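Local coordinates for Endoglucanase(Endo-1,4-beta-glucanase)protein (Pseudomonas stutzeri, PDB 6R2J), which probably hydrolyses the beta-1,4-glucosidic bonds of cellulose as a family 5 endoglucanase, and here holds cellobiose, at residues 173-178 with 204-209. Sequence-based numbering, arbitrary orientation.
Sequences FIEGER and EAHLYF. With BGC (beta-D-glucopyranose), chain E; BGC (beta-D-glucopyranose), chain B.
Glu175 and Glu204 run side by side and point the same way, their carboxylate planes 32° apart and OE2 of Glu175 only 3.5 Å from OE2 of Glu204. His206, two residues on along strand 201-206, donates from NE2 to Glu204 OE2 over 3.0 Å, nearly in the ring plane but on the anti side of the carboxylate and tilted from its plane. Glu175 OE1 also lies 3.3 Å from His206 CE1, approaching the ring obliquely. Glu204 reaches this position with CG anti to its own nitrogen (chi1 162°) and the chain extended beyond. One bent backbone hydrogen bond, Glu204 N to Ile174 O (2.8 Å, 139°), links the strands, and Glu175 CA makes a CA-H...O contact with Glu204 O, 3.4 Å. Farther out, Arg56 forms a salt bridge with Glu175 OE2, while Glu144 OE2 is hydrogen-bonded to His206 ND1 and Glu144 N to Glu175 OE1. Strands 171-175 and 201-206 are neighbours in the parallel TIM barrel, and beyond their C-terminal ends Arg178, His206 and Tyr208 line the glycan site. Replacing Glu204 by an alanine is likely to leave NE2 without its acceptor and the ring tethered mainly through ND1 to Glu144. The Arg56 salt bridge probably offsets the repulsion between the two buried carboxylates, and through His206 and Glu144 this acid-histidine network reaches the pocket wall.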
# COMPACT_ATOMS: atom_id res chain seq x y z
N PHE A 173 2.67 -5.15 -6.97
CA PHE A 173 1.91 -5.56 -5.79
C PHE A 173 0.46 -5.83 -6.17
O PHE A 173 -0.23 -4.96 -6.75
CB PHE A 173 2.05 -4.51 -4.69
CG PHE A 173 3.50 -4.33 -4.25
CD1 PHE A 173 4.39 -3.59 -5.01
CD2 PHE A 173 3.98 -4.92 -3.09
CE1 PHE A 173 5.69 -3.46 -4.62
CE2 PHE A 173 5.31 -4.76 -2.69
CZ PHE A 173 6.14 -4.05 -3.47
N ILE A 174 0.02 -7.04 -5.85
CA ILE A 174 -1.30 -7.54 -6.22
C ILE A 174 -2.15 -7.66 -4.96
O ILE A 174 -1.86 -8.47 -4.07
CB ILE A 174 -1.21 -8.88 -6.97
CG1 ILE A 174 -0.26 -8.79 -8.18
CG2 ILE A 174 -2.62 -9.35 -7.42
CD1 ILE A 174 -0.69 -7.84 -9.28
N GLU A 175 -3.23 -6.90 -4.91
CA GLU A 175 -4.28 -7.06 -3.92
C GLU A 175 -5.38 -8.00 -4.44
O GLU A 175 -5.49 -8.30 -5.64
CB GLU A 175 -4.85 -5.66 -3.56
CG GLU A 175 -3.74 -4.76 -3.01
CD GLU A 175 -4.22 -3.44 -2.48
OE1 GLU A 175 -5.26 -3.44 -1.79
OE2 GLU A 175 -3.54 -2.39 -2.74
N GLY A 176 -6.18 -8.49 -3.49
CA GLY A 176 -7.30 -9.35 -3.76
C GLY A 176 -8.64 -8.71 -3.40
O GLY A 176 -8.74 -7.60 -2.89
N GLU A 177 -9.68 -9.48 -3.66
CA GLU A 177 -11.06 -9.10 -3.46
C GLU A 177 -11.38 -8.99 -1.95
O GLU A 177 -10.52 -9.15 -1.06
CB GLU A 177 -11.92 -10.07 -4.29
CG GLU A 177 -13.41 -10.03 -4.25
CD GLU A 177 -14.06 -8.72 -4.69
OE1 GLU A 177 -14.54 -8.09 -3.75
OE2 GLU A 177 -14.15 -8.36 -5.90
N ARG A 178 -12.63 -8.60 -1.69
CA ARG A 178 -13.09 -8.32 -0.34
C ARG A 178 -12.22 -7.27 0.36
O ARG A 178 -11.83 -7.43 1.52
CB ARG A 178 -13.19 -9.57 0.53
CG ARG A 178 -14.28 -9.44 1.61
CD ARG A 178 -13.84 -10.07 2.91
NE ARG A 178 -14.61 -9.52 4.03
CZ ARG A 178 -14.50 -8.27 4.49
NH1 ARG A 178 -13.60 -7.43 3.92
NH2 ARG A 178 -15.27 -7.87 5.51
N GLU A 204 -0.61 -8.64 -1.52
CA GLU A 204 -0.72 -7.58 -0.53
C GLU A 204 -2.14 -7.57 -0.01
O GLU A 204 -3.09 -7.48 -0.80
CB GLU A 204 -0.48 -6.19 -1.13
CG GLU A 204 -1.02 -5.09 -0.21
CD GLU A 204 -0.82 -3.69 -0.79
OE1 GLU A 204 -0.26 -3.54 -1.91
OE2 GLU A 204 -1.23 -2.73 -0.11
N ALA A 205 -2.26 -7.60 1.32
CA ALA A 205 -3.53 -7.54 2.03
C ALA A 205 -3.46 -6.40 3.04
O ALA A 205 -2.38 -5.90 3.38
CB ALA A 205 -3.83 -8.83 2.81
N HIS A 206 -4.65 -6.04 3.54
CA HIS A 206 -4.88 -5.01 4.53
C HIS A 206 -5.49 -5.65 5.76
O HIS A 206 -6.14 -6.70 5.66
CB HIS A 206 -5.81 -3.93 3.97
CG HIS A 206 -5.19 -3.19 2.83
ND1 HIS A 206 -5.86 -2.27 2.06
CD2 HIS A 206 -3.94 -3.27 2.30
CE1 HIS A 206 -5.06 -1.82 1.11
NE2 HIS A 206 -3.88 -2.38 1.26
N LEU A 207 -5.26 -5.03 6.91
CA LEU A 207 -5.68 -5.66 8.15
C LEU A 207 -5.85 -4.59 9.22
O LEU A 207 -4.90 -3.88 9.55
CB LEU A 207 -4.62 -6.70 8.59
CG LEU A 207 -4.82 -7.55 9.86
CD1 LEU A 207 -3.93 -8.81 9.73
CD2 LEU A 207 -4.55 -6.75 11.13
N TYR A 208 -7.05 -4.51 9.77
CA TYR A 208 -7.36 -3.62 10.86
C TYR A 208 -7.93 -4.44 12.02
O TYR A 208 -8.21 -5.63 11.90
CB TYR A 208 -8.31 -2.51 10.41
CG TYR A 208 -7.67 -1.54 9.44
CD1 TYR A 208 -6.95 -0.45 9.91
CD2 TYR A 208 -7.80 -1.71 8.06
CE1 TYR A 208 -6.38 0.46 9.02
CE2 TYR A 208 -7.21 -0.84 7.16
CZ TYR A 208 -6.52 0.26 7.64
OH TYR A 208 -5.96 1.17 6.77
N PHE A 209 -8.08 -3.78 13.16
CA PHE A 209 -8.35 -4.49 14.40
C PHE A 209 -9.79 -4.38 14.91
O PHE A 209 -10.08 -4.96 15.96
CB PHE A 209 -7.41 -3.95 15.49
CG PHE A 209 -5.95 -4.18 15.23
CD1 PHE A 209 -5.53 -5.16 14.32
CD2 PHE A 209 -5.00 -3.46 15.94
CE1 PHE A 209 -4.18 -5.38 14.10
CE2 PHE A 209 -3.66 -3.70 15.76
CZ PHE A 209 -3.25 -4.65 14.82
C2 BGC E . -11.92 -5.17 4.87
C3 BGC E . -10.52 -5.52 4.47
C4 BGC E . -9.85 -4.20 4.33
C5 BGC E . -10.30 -3.09 5.24
C6 BGC E . -9.39 -1.96 4.88
C1 BGC E . -12.39 -3.92 5.65
O2 BGC E . -12.53 -6.46 5.29
O3 BGC E . -10.46 -6.25 3.24
O4 BGC E . -8.52 -4.66 4.41
O5 BGC E . -11.75 -2.80 4.91
O6 BGC E . -10.03 -0.74 5.33
C2 BGC B . -15.47 -1.11 4.67
C3 BGC B . -14.30 -2.03 4.42
C4 BGC B . -14.53 -3.11 5.44
C5 BGC B . -15.91 -3.84 5.28
C6 BGC B . -16.23 -4.86 6.40
C1 BGC B . -16.78 -1.80 4.21
O1 BGC B . -17.92 -1.01 4.20
O2 BGC B . -15.42 0.11 3.94
O3 BGC B . -13.00 -1.51 4.73
O4 BGC B . -13.68 -4.24 5.56
O5 BGC B . -17.12 -3.03 5.04
O6 BGC B . -15.02 -5.55 6.70